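Local coordinates for 5-formaminoimidazole-4-carboxamide-1-(beta)-D-ribofuranosyl 5'-monophosphate synthetase (Methanocaldococcus jannaschii, PDB 2R7L), which catalyses the ATP- and formate-dependent formylation of AICAR to FAICAR without folates, a step of de novo purine biosynthesis, at residues 77-82 with 106-111; 213-218 with 344-349; 220-225 with 326-331. All coordinates share one frame; numbering follows the deposited sequence.

Contact 1: residues 77-82 with 106-111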
loop_
_atom_site.group_PDB
_atom_site.type_symbol
_atom_site.label_atom_id
_atom_site.label_comp_id
_atom_site.label_asym_id
_atom_site.label_seq_id
_atom_site.Cartn_x
_atom_site.Cartn_y
_atom_site.Cartn_z
ATOM N N GLU A 77 -31.900 28.667 0.022
ATOM C CA GLU A 77 -32.264 27.343 0.510
ATOM C C GLU A 77 -31.071 26.390 0.474
ATOM O O GLU A 77 -30.894 25.563 1.372
ATOM C CB GLU A 77 -33.408 26.762 -0.320
ATOM C CG GLU A 77 -33.797 25.345 0.077
ATOM C CD GLU A 77 -34.714 24.674 -0.932
ATOM O OE1 GLU A 77 -35.279 25.383 -1.793
ATOM O OE2 GLU A 77 -34.870 23.435 -0.862
ATOM N N ILE A 78 -30.258 26.511 -0.573
ATOM C CA ILE A 78 -29.118 25.623 -0.775
ATOM C C ILE A 78 -27.947 26.020 0.113
ATOM O O ILE A 78 -27.246 25.163 0.648
ATOM C CB ILE A 78 -28.674 25.602 -2.252
ATOM C CG1 ILE A 78 -29.851 25.220 -3.158
ATOM C CG2 ILE A 78 -27.483 24.669 -2.453
ATOM C CD1 ILE A 78 -30.554 23.936 -2.765
ATOM N N GLN A 79 -27.741 27.322 0.274
ATOM C CA GLN A 79 -26.694 27.811 1.156
ATOM C C GLN A 79 -26.922 27.340 2.591
ATOM O O GLN A 79 -25.965 27.133 3.339
ATOM C CB GLN A 79 -26.633 29.335 1.129
ATOM C CG GLN A 79 -26.478 29.947 -0.249
ATOM C CD GLN A 79 -26.173 31.429 -0.181
ATOM O OE1 GLN A 79 -25.432 31.881 0.694
ATOM N NE2 GLN A 79 -26.738 32.195 -1.108
ATOM N N GLU A 80 -28.188 27.180 2.969
ATOM C CA GLU A 80 -28.536 26.771 4.329
ATOM C C GLU A 80 -28.207 25.315 4.605
ATOM O O GLU A 80 -27.584 24.997 5.615
ATOM C CB GLU A 80 -30.009 27.057 4.647
ATOM C CG GLU A 80 -30.199 28.161 5.682
ATOM C CD GLU A 80 -29.768 27.738 7.079
ATOM O OE1 GLU A 80 -30.173 26.642 7.521
ATOM O OE2 GLU A 80 -29.029 28.501 7.738
ATOM N N LYS A 81 -28.636 24.432 3.709
ATOM C CA LYS A 81 -28.282 23.027 3.803
ATOM C C LYS A 81 -26.770 22.857 3.933
ATOM O O LYS A 81 -26.299 22.071 4.751
ATOM C CB LYS A 81 -28.785 22.264 2.584
ATOM C CG LYS A 81 -30.267 22.408 2.334
ATOM C CD LYS A 81 -30.710 21.473 1.224
ATOM C CE LYS A 81 -32.191 21.612 0.932
ATOM N NZ LYS A 81 -32.601 20.705 -0.171
ATOM N N LEU A 82 -26.015 23.606 3.131
ATOM C CA LEU A 82 -24.558 23.517 3.153
ATOM C C LEU A 82 -23.991 23.976 4.486
ATOM O O LEU A 82 -22.995 23.434 4.971
ATOM C CB LEU A 82 -23.935 24.334 2.018
ATOM C CG LEU A 82 -24.077 23.817 0.584
ATOM C CD1 LEU A 82 -23.532 24.843 -0.405
ATOM C CD2 LEU A 82 -23.373 22.477 0.414
ATOM N N ASN A 106 -20.557 38.143 -3.299
ATOM C CA ASN A 106 -21.329 38.841 -2.265
ATOM C C ASN A 106 -22.747 38.325 -1.958
ATOM O O ASN A 106 -23.517 38.992 -1.271
ATOM C CB ASN A 106 -21.354 40.354 -2.536
ATOM C CG ASN A 106 -21.481 40.688 -4.015
ATOM O OD1 ASN A 106 -22.413 40.248 -4.691
ATOM N ND2 ASN A 106 -20.545 41.489 -4.519
ATOM N N SER A 107 -23.085 37.137 -2.442
ATOM C CA SER A 107 -24.397 36.558 -2.171
ATOM C C SER A 107 -24.304 35.110 -1.666
ATOM O O SER A 107 -25.289 34.552 -1.179
ATOM C CB SER A 107 -25.273 36.639 -3.424
ATOM O OG SER A 107 -26.410 35.797 -3.333
ATOM N N PHE A 108 -23.120 34.508 -1.777
ATOM C CA PHE A 108 -22.934 33.098 -1.406
ATOM C C PHE A 108 -22.314 32.963 -0.017
ATOM O O PHE A 108 -21.094 32.936 0.127
ATOM C CB PHE A 108 -22.077 32.365 -2.448
ATOM C CG PHE A 108 -22.186 30.871 -2.373
ATOM C CD1 PHE A 108 -21.128 30.105 -1.915
ATOM C CD2 PHE A 108 -23.353 30.236 -2.750
ATOM C CE1 PHE A 108 -21.233 28.726 -1.842
ATOM C CE2 PHE A 108 -23.462 28.856 -2.675
ATOM C CZ PHE A 108 -22.401 28.105 -2.223
ATOM N N LEU A 109 -23.164 32.881 1.003
ATOM C CA LEU A 109 -22.701 32.864 2.389
ATOM C C LEU A 109 -22.381 31.453 2.884
ATOM O O LEU A 109 -23.102 30.892 3.710
ATOM C CB LEU A 109 -23.731 33.534 3.303
ATOM C CG LEU A 109 -23.958 35.031 3.088
ATOM C CD1 LEU A 109 -25.160 35.509 3.890
ATOM C CD2 LEU A 109 -22.710 35.820 3.454
ATOM N N VAL A 110 -21.298 30.887 2.362
ATOM C CA VAL A 110 -20.817 29.574 2.776
ATOM C C VAL A 110 -19.303 29.617 2.729
ATOM O O VAL A 110 -18.736 30.131 1.771
ATOM C CB VAL A 110 -21.323 28.459 1.843
ATOM C CG1 VAL A 110 -21.058 27.078 2.454
ATOM C CG2 VAL A 110 -22.800 28.633 1.561
ATOM N N PRO A 111 -18.637 29.110 3.781
ATOM C CA PRO A 111 -17.180 29.092 3.781
ATOM C C PRO A 111 -16.659 28.446 2.500
ATOM O O PRO A 111 -17.257 27.493 2.002
ATOM C CB PRO A 111 -16.846 28.231 5.000
ATOM C CG PRO A 111 -17.996 28.439 5.915
ATOM C CD PRO A 111 -19.195 28.548 5.023
#
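Gln79 reaches out from its helix with a flat amide and takes hold of the loop backbone at two points, Ser107 and Leu109. The side chain runs on extended beyond CG (chi2 -170°), and this carries the amide past the Phe108 side chain to the loop main chain. NE2 gives a bond of 2.8 Å to Ser107 O, bent at 147°, with the donor tilted somewhat from the carbonyl plane. On the other branch, Leu109 N donates to Gln79 OE1; the modelled 2.5 Å is very short, so its exact length is doubtful. One amide thus serves an acceptor and a donor on the residues before and after Phe108, and NE2 has a second acceptor in Lys74 O. The Phe108 ring crosses the amide obliquely, the two planes 33° apart, with CD2 4.0 Å from Gln79 CG. One turn further along the helix, Leu82 meets the ring side chain at about a right angle, its CD1 3.9 Å from Phe108 CZ. Val110 packs against both: its CG1 faces Leu82 CB at 4.0 Å, while CG2 lies both against Gln79 CB and over one Phe108 face, toward the rim. With an alanine here instead of Gln79, Ser107 O and Leu109 N would probably lose these mates and the loop would be freer to shift against the helix. The contact belongs to the N-terminal domain with its four-stranded parallel sheet: Leu82 and Val110 both pack on Val89 of strand 87-89, Leu82 also on Ile65 of strand 63-66, and Leu109 touches Glu6 of helix 4-11.

Contact 2: residues 213-218 with 344-349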
loop_
_atom_site.group_PDB
_atom_site.type_symbol
_atom_site.label_atom_id
_atom_site.label_comp_id
_atom_site.label_asym_id
_atom_site.label_seq_id
_atom_site.Cartn_x
_atom_site.Cartn_y
_atom_site.Cartn_z
ATOM N N TYR A 213 -0.375 26.548 -3.981
ATOM C CA TYR A 213 0.250 27.383 -2.957
ATOM C C TYR A 213 -0.317 27.021 -1.591
ATOM O O TYR A 213 -1.520 27.134 -1.350
ATOM C CB TYR A 213 0.055 28.889 -3.196
ATOM C CG TYR A 213 0.643 29.708 -2.054
ATOM C CD1 TYR A 213 2.014 29.835 -1.905
ATOM C CD2 TYR A 213 -0.174 30.308 -1.102
ATOM C CE1 TYR A 213 2.559 30.565 -0.846
ATOM C CE2 TYR A 213 0.363 31.030 -0.049
ATOM C CZ TYR A 213 1.724 31.154 0.072
ATOM O OH TYR A 213 2.253 31.880 1.125
ATOM N N SER A 214 0.563 26.577 -0.708
ATOM C CA SER A 214 0.172 26.257 0.647
ATOM C C SER A 214 0.450 27.451 1.544
ATOM O O SER A 214 1.609 27.771 1.791
ATOM C CB SER A 214 0.971 25.059 1.149
ATOM O OG SER A 214 0.781 24.909 2.543
ATOM N N PRO A 215 -0.610 28.104 2.038
ATOM C CA PRO A 215 -0.489 29.233 2.958
ATOM C C PRO A 215 0.087 28.781 4.298
ATOM O O PRO A 215 0.765 29.558 4.974
ATOM C CB PRO A 215 -1.938 29.711 3.148
ATOM C CG PRO A 215 -2.759 28.975 2.160
ATOM C CD PRO A 215 -2.009 27.761 1.744
ATOM N N LEU A 216 -0.178 27.527 4.671
ATOM C CA LEU A 216 0.365 26.965 5.909
ATOM C C LEU A 216 1.875 26.807 5.815
ATOM O O LEU A 216 2.593 27.090 6.771
ATOM C CB LEU A 216 -0.277 25.619 6.239
ATOM C CG LEU A 216 -1.796 25.476 6.149
ATOM C CD1 LEU A 216 -2.217 24.119 6.680
ATOM C CD2 LEU A 216 -2.520 26.586 6.883
ATOM N N LYS A 217 2.360 26.354 4.665
ATOM C CA LYS A 217 3.800 26.141 4.487
ATOM C C LYS A 217 4.500 27.314 3.805
ATOM O O LYS A 217 5.728 27.343 3.730
ATOM C CB LYS A 217 4.064 24.866 3.684
ATOM C CG LYS A 217 3.628 23.588 4.380
ATOM C CD LYS A 217 4.216 22.369 3.694
ATOM C CE LYS A 217 3.603 22.147 2.322
ATOM N NZ LYS A 217 4.070 20.865 1.710
ATOM N N ASP A 218 3.715 28.273 3.314
ATOM C CA ASP A 218 4.226 29.351 2.467
ATOM C C ASP A 218 5.100 28.790 1.352
ATOM O O ASP A 218 6.289 29.098 1.258
ATOM C CB ASP A 218 5.011 30.383 3.282
ATOM C CG ASP A 218 5.349 31.622 2.470
ATOM O OD1 ASP A 218 4.515 32.013 1.619
ATOM O OD2 ASP A 218 6.445 32.196 2.679
ATOM N N ALA A 344 -7.911 18.834 0.063
ATOM C CA ALA A 344 -8.484 18.237 1.277
ATOM C C ALA A 344 -7.489 18.183 2.430
ATOM O O ALA A 344 -7.838 18.437 3.575
ATOM C CB ALA A 344 -9.007 16.861 0.984
ATOM N N ARG A 345 -6.245 17.861 2.110
ATOM C CA ARG A 345 -5.203 17.778 3.101
ATOM C C ARG A 345 -4.923 19.136 3.738
ATOM O O ARG A 345 -4.754 19.231 4.952
ATOM C CB ARG A 345 -3.932 17.215 2.468
ATOM C CG ARG A 345 -2.716 17.324 3.351
ATOM C CD ARG A 345 -1.644 16.393 2.847
ATOM N NE ARG A 345 -2.212 15.075 2.587
ATOM C CZ ARG A 345 -1.639 14.144 1.834
ATOM N NH1 ARG A 345 -0.474 14.385 1.248
ATOM N NH2 ARG A 345 -2.242 12.976 1.658
ATOM N N GLU A 346 -4.867 20.183 2.918
ATOM C CA GLU A 346 -4.643 21.529 3.427
ATOM C C GLU A 346 -5.788 21.881 4.362
ATOM O O GLU A 346 -5.582 22.487 5.402
ATOM C CB GLU A 346 -4.523 22.555 2.290
ATOM C CG GLU A 346 -3.785 23.866 2.668
ATOM C CD GLU A 346 -2.278 23.696 2.757
ATOM O OE1 GLU A 346 -1.789 22.546 2.646
ATOM O OE2 GLU A 346 -1.568 24.713 2.936
ATOM N N ILE A 347 -6.998 21.481 3.997
ATOM C CA ILE A 347 -8.142 21.706 4.867
ATOM C C ILE A 347 -7.969 20.930 6.181
ATOM O O ILE A 347 -8.117 21.500 7.264
ATOM C CB ILE A 347 -9.470 21.367 4.170
ATOM C CG1 ILE A 347 -9.686 22.311 2.971
ATOM C CG2 ILE A 347 -10.625 21.498 5.145
ATOM C CD1 ILE A 347 -10.955 22.036 2.154
ATOM N N LYS A 348 -7.623 19.645 6.073
ATOM C CA LYS A 348 -7.354 18.801 7.235
ATOM C C LYS A 348 -6.339 19.464 8.160
ATOM O O LYS A 348 -6.640 19.752 9.315
ATOM C CB LYS A 348 -6.848 17.427 6.784
ATOM C CG LYS A 348 -6.879 16.345 7.852
ATOM C CD LYS A 348 -6.194 15.088 7.346
ATOM C CE LYS A 348 -6.658 13.865 8.096
ATOM N NZ LYS A 348 -6.275 12.606 7.396
ATOM N N MET A 349 -5.147 19.722 7.638
ATOM C CA MET A 349 -4.082 20.364 8.398
ATOM C C MET A 349 -4.456 21.710 9.011
ATOM O O MET A 349 -4.000 22.044 10.111
ATOM C CB MET A 349 -2.850 20.549 7.524
ATOM C CG MET A 349 -1.908 19.373 7.542
ATOM S SD MET A 349 -0.390 19.756 6.652
ATOM C CE MET A 349 0.241 21.154 7.588
#
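Ser214 meets Glu346 where the hairpin of strands 205-214 and 219-230 turns over, and the turn is built as an ST motif: Ser214 OG accepts from Lys217 N at 3.0 Å while donating to Glu346 OE2. That second bond is modelled at 2.4 Å, very short, so its precise length deserves caution. This is the tight part. Glu346 leaves helix 339-353 with CG anti to its own N (chi1 -158°) and then bends at chi2 (76°), which swings the carboxylate over to the turn. OE2 is packed in by carbon as well as by the hydroxyl: Pro215 CD lies 3.3 Å from Glu346 OE2, and Leu216 CG of the next residue comes equally near, the leucine and the glutamate pointing at each other from opposite directions. The other oxygen, OE1, forms a salt bridge with Arg342 of the same helix, which probably keeps this buried carboxylate ionised. Lys217 NZ, 6.2 Å from Glu346 OE1, pairs instead with Glu221.

The looser side lies one helical turn on, where there is no polar bond between the two segments. Partly exposed Met349 lies aslant Leu216, and both rest on Leu353 of a second subunit, so this edge of the contact is finished by the assembly. Lys217, also partly exposed, packs on Gln352 of that subunit. Leu216 and Met349 meet through carbon alone: Leu216 CD1 sits 3.7 Å from Met349 CB, and Met349, bent at chi3, curls its CE back to 4.0 Å from Leu216 CD1.

Contact 3: residues 220-225 with 326-331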
loop_
_atom_site.group_PDB
_atom_site.type_symbol
_atom_site.label_atom_id
_atom_site.label_comp_id
_atom_site.label_asym_id
_atom_site.label_seq_id
_atom_site.Cartn_x
_atom_site.Cartn_y
_atom_site.Cartn_z
ATOM N N VAL A 220 5.018 27.181 -2.916
ATOM C CA VAL A 220 4.379 26.847 -4.189
ATOM C C VAL A 220 4.823 25.446 -4.585
ATOM O O VAL A 220 6.016 25.175 -4.699
ATOM C CB VAL A 220 4.765 27.847 -5.306
ATOM C CG1 VAL A 220 4.318 27.329 -6.669
ATOM C CG2 VAL A 220 4.170 29.223 -5.029
ATOM N N GLU A 221 3.867 24.549 -4.780
ATOM C CA GLU A 221 4.200 23.167 -5.135
ATOM C C GLU A 221 3.760 22.878 -6.556
ATOM O O GLU A 221 2.743 23.401 -7.002
ATOM C CB GLU A 221 3.498 22.184 -4.186
ATOM C CG GLU A 221 3.720 22.487 -2.711
ATOM C CD GLU A 221 2.745 21.767 -1.802
ATOM O OE1 GLU A 221 1.937 20.936 -2.286
ATOM O OE2 GLU A 221 2.783 22.041 -0.590
ATOM N N LEU A 222 4.512 22.031 -7.250
ATOM C CA LEU A 222 4.095 21.526 -8.550
ATOM C C LEU A 222 3.404 20.170 -8.431
ATOM O O LEU A 222 4.001 19.181 -7.962
ATOM C CB LEU A 222 5.286 21.436 -9.506
ATOM C CG LEU A 222 5.041 20.709 -10.830
ATOM C CD1 LEU A 222 4.094 21.492 -11.725
ATOM C CD2 LEU A 222 6.374 20.466 -11.525
ATOM N N LEU A 223 2.149 20.124 -8.875
ATOM C CA LEU A 223 1.313 18.935 -8.718
ATOM C C LEU A 223 1.201 18.092 -9.983
ATOM O O LEU A 223 1.096 16.870 -9.910
ATOM C CB LEU A 223 -0.089 19.321 -8.212
ATOM C CG LEU A 223 -0.322 19.261 -6.692
ATOM C CD1 LEU A 223 -0.223 17.833 -6.212
ATOM C CD2 LEU A 223 0.654 20.141 -5.914
ATOM N N GLY A 224 1.225 18.740 -11.141
ATOM C CA GLY A 224 1.118 18.016 -12.402
ATOM C C GLY A 224 0.899 18.893 -13.619
ATOM O O GLY A 224 0.893 20.128 -13.521
ATOM N N MET A 225 0.713 18.248 -14.773
ATOM C CA MET A 225 0.596 18.959 -16.046
ATOM C C MET A 225 -0.223 18.138 -17.018
ATOM O O MET A 225 -0.148 16.901 -17.017
ATOM C CB MET A 225 1.980 19.168 -16.682
ATOM C CG MET A 225 3.002 19.881 -15.822
ATOM S SD MET A 225 4.548 20.047 -16.745
ATOM C CE MET A 225 5.587 20.869 -15.538
ATOM N N GLY A 326 0.082 11.562 -10.397
ATOM C CA GLY A 326 0.920 11.672 -11.587
ATOM C C GLY A 326 2.392 11.607 -11.239
ATOM O O GLY A 326 2.741 11.446 -10.077
ATOM N N PRO A 327 3.265 11.723 -12.256
ATOM C CA PRO A 327 4.716 11.727 -12.079
ATOM C C PRO A 327 5.232 12.750 -11.067
ATOM O O PRO A 327 6.120 12.432 -10.286
ATOM C CB PRO A 327 5.243 12.061 -13.488
ATOM C CG PRO A 327 4.185 11.546 -14.407
ATOM C CD PRO A 327 2.882 11.802 -13.683
ATOM N N TYR A 328 4.703 13.969 -11.091
ATOM C CA TYR A 328 5.150 14.990 -10.139
ATOM C C TYR A 328 4.557 14.799 -8.738
ATOM O O TYR A 328 5.267 14.932 -7.737
ATOM C CB TYR A 328 4.855 16.404 -10.679
ATOM C CG TYR A 328 5.603 16.685 -11.962
ATOM C CD1 TYR A 328 6.985 16.804 -11.960
ATOM C CD2 TYR A 328 4.927 16.817 -13.176
ATOM C CE1 TYR A 328 7.690 17.036 -13.136
ATOM C CE2 TYR A 328 5.618 17.059 -14.358
ATOM C CZ TYR A 328 6.998 17.164 -14.328
ATOM O OH TYR A 328 7.689 17.397 -15.485
ATOM N N SER A 329 3.265 14.474 -8.669
ATOM C CA SER A 329 2.574 14.380 -7.384
ATOM C C SER A 329 3.088 13.200 -6.554
ATOM O O SER A 329 3.120 13.267 -5.332
ATOM C CB SER A 329 1.040 14.385 -7.542
ATOM O OG SER A 329 0.540 13.140 -7.990
ATOM N N PHE A 330 3.535 12.152 -7.241
ATOM C CA PHE A 330 4.177 10.987 -6.627
ATOM C C PHE A 330 5.428 11.360 -5.827
ATOM O O PHE A 330 5.722 10.753 -4.804
ATOM C CB PHE A 330 4.567 10.004 -7.733
ATOM C CG PHE A 330 5.209 8.730 -7.250
ATOM C CD1 PHE A 330 4.436 7.694 -6.759
ATOM C CD2 PHE A 330 6.579 8.546 -7.356
ATOM C CE1 PHE A 330 5.016 6.522 -6.338
ATOM C CE2 PHE A 330 7.165 7.375 -6.942
ATOM C CZ PHE A 330 6.384 6.364 -6.423
ATOM N N LEU A 331 6.171 12.350 -6.297
ATOM C CA LEU A 331 7.512 12.594 -5.760
ATOM C C LEU A 331 7.555 12.942 -4.268
ATOM O O LEU A 331 8.491 12.557 -3.565
ATOM C CB LEU A 331 8.230 13.657 -6.589
ATOM C CG LEU A 331 9.269 13.262 -7.650
ATOM C CD1 LEU A 331 9.160 11.835 -8.159
ATOM C CD2 LEU A 331 9.220 14.239 -8.802
HETATM O O HOH W 1 1.687 14.841 -11.461
#
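Tyr328 and Ser329, early in helix 327-333, lie against Leu222 to Met225 of strand 219-230, at a classic beta bulge, with Leu223 and Gly224 together opposite His210 of the neighbouring strand. Starting at Gly326, the backbone N gives a nearly straight bond (168°) of 2.9 Å to Ser329 OG, whose outside partner is Leu337 O. Tyr328 makes the largest share of the contact. Leu222 holds CG opposite its backbone N (chi1 170°), which sends CD2 over one face of the Tyr328 ring, 3.9 Å from the centroid, a CH-pi contact. Gly224 CA approaches obliquely, as does Met225, whose SD is 4.0 Å from Tyr328 CE2 in a Met-aromatic contact; the phenol OH bonds to Ile263 N. At Ser329, CB packs 3.4 Å from Leu223 O, and a water bridges the backbones, donating to Leu223 O at 2.6 Å and accepting from Ser329 N at 3.2 Å. A bound AICAR lies about 9 Å from the Tyr328 side chain. The short segments 327-331 and 220-225 run roughly antiparallel (148°), their axes 6.2 Å apart at closest, with Met225 and Tyr328 packed on strand 253-263, Leu222 on helix 268-285, and Tyr328 on Met323 of a third subunit.

Every touching residue of contact 3 is buried, whereas contacts 1 and 2 each include two partly exposed ones. Contact 1 stands apart in the N-terminal domain, its centre about 23 Å from that of contact 2 and about 33 Å from that of contact 3, and no other subunit touches its segments; there a side-chain amide serves loop backbone. Contacts 2 and 3 share the five-stranded antiparallel sheet of the ATP-grasp part, using neighbouring strands 205-214 and 219-230 and the successive helices 327-333 and 339-353. They touch through Tyr213 CD1 and Val220 CG2, 3.8 Å apart. Contact 2 relies on a carboxylate and hydroxyl, contact 3 on an aromatic ring and a bridging water, and each borders a different subunit.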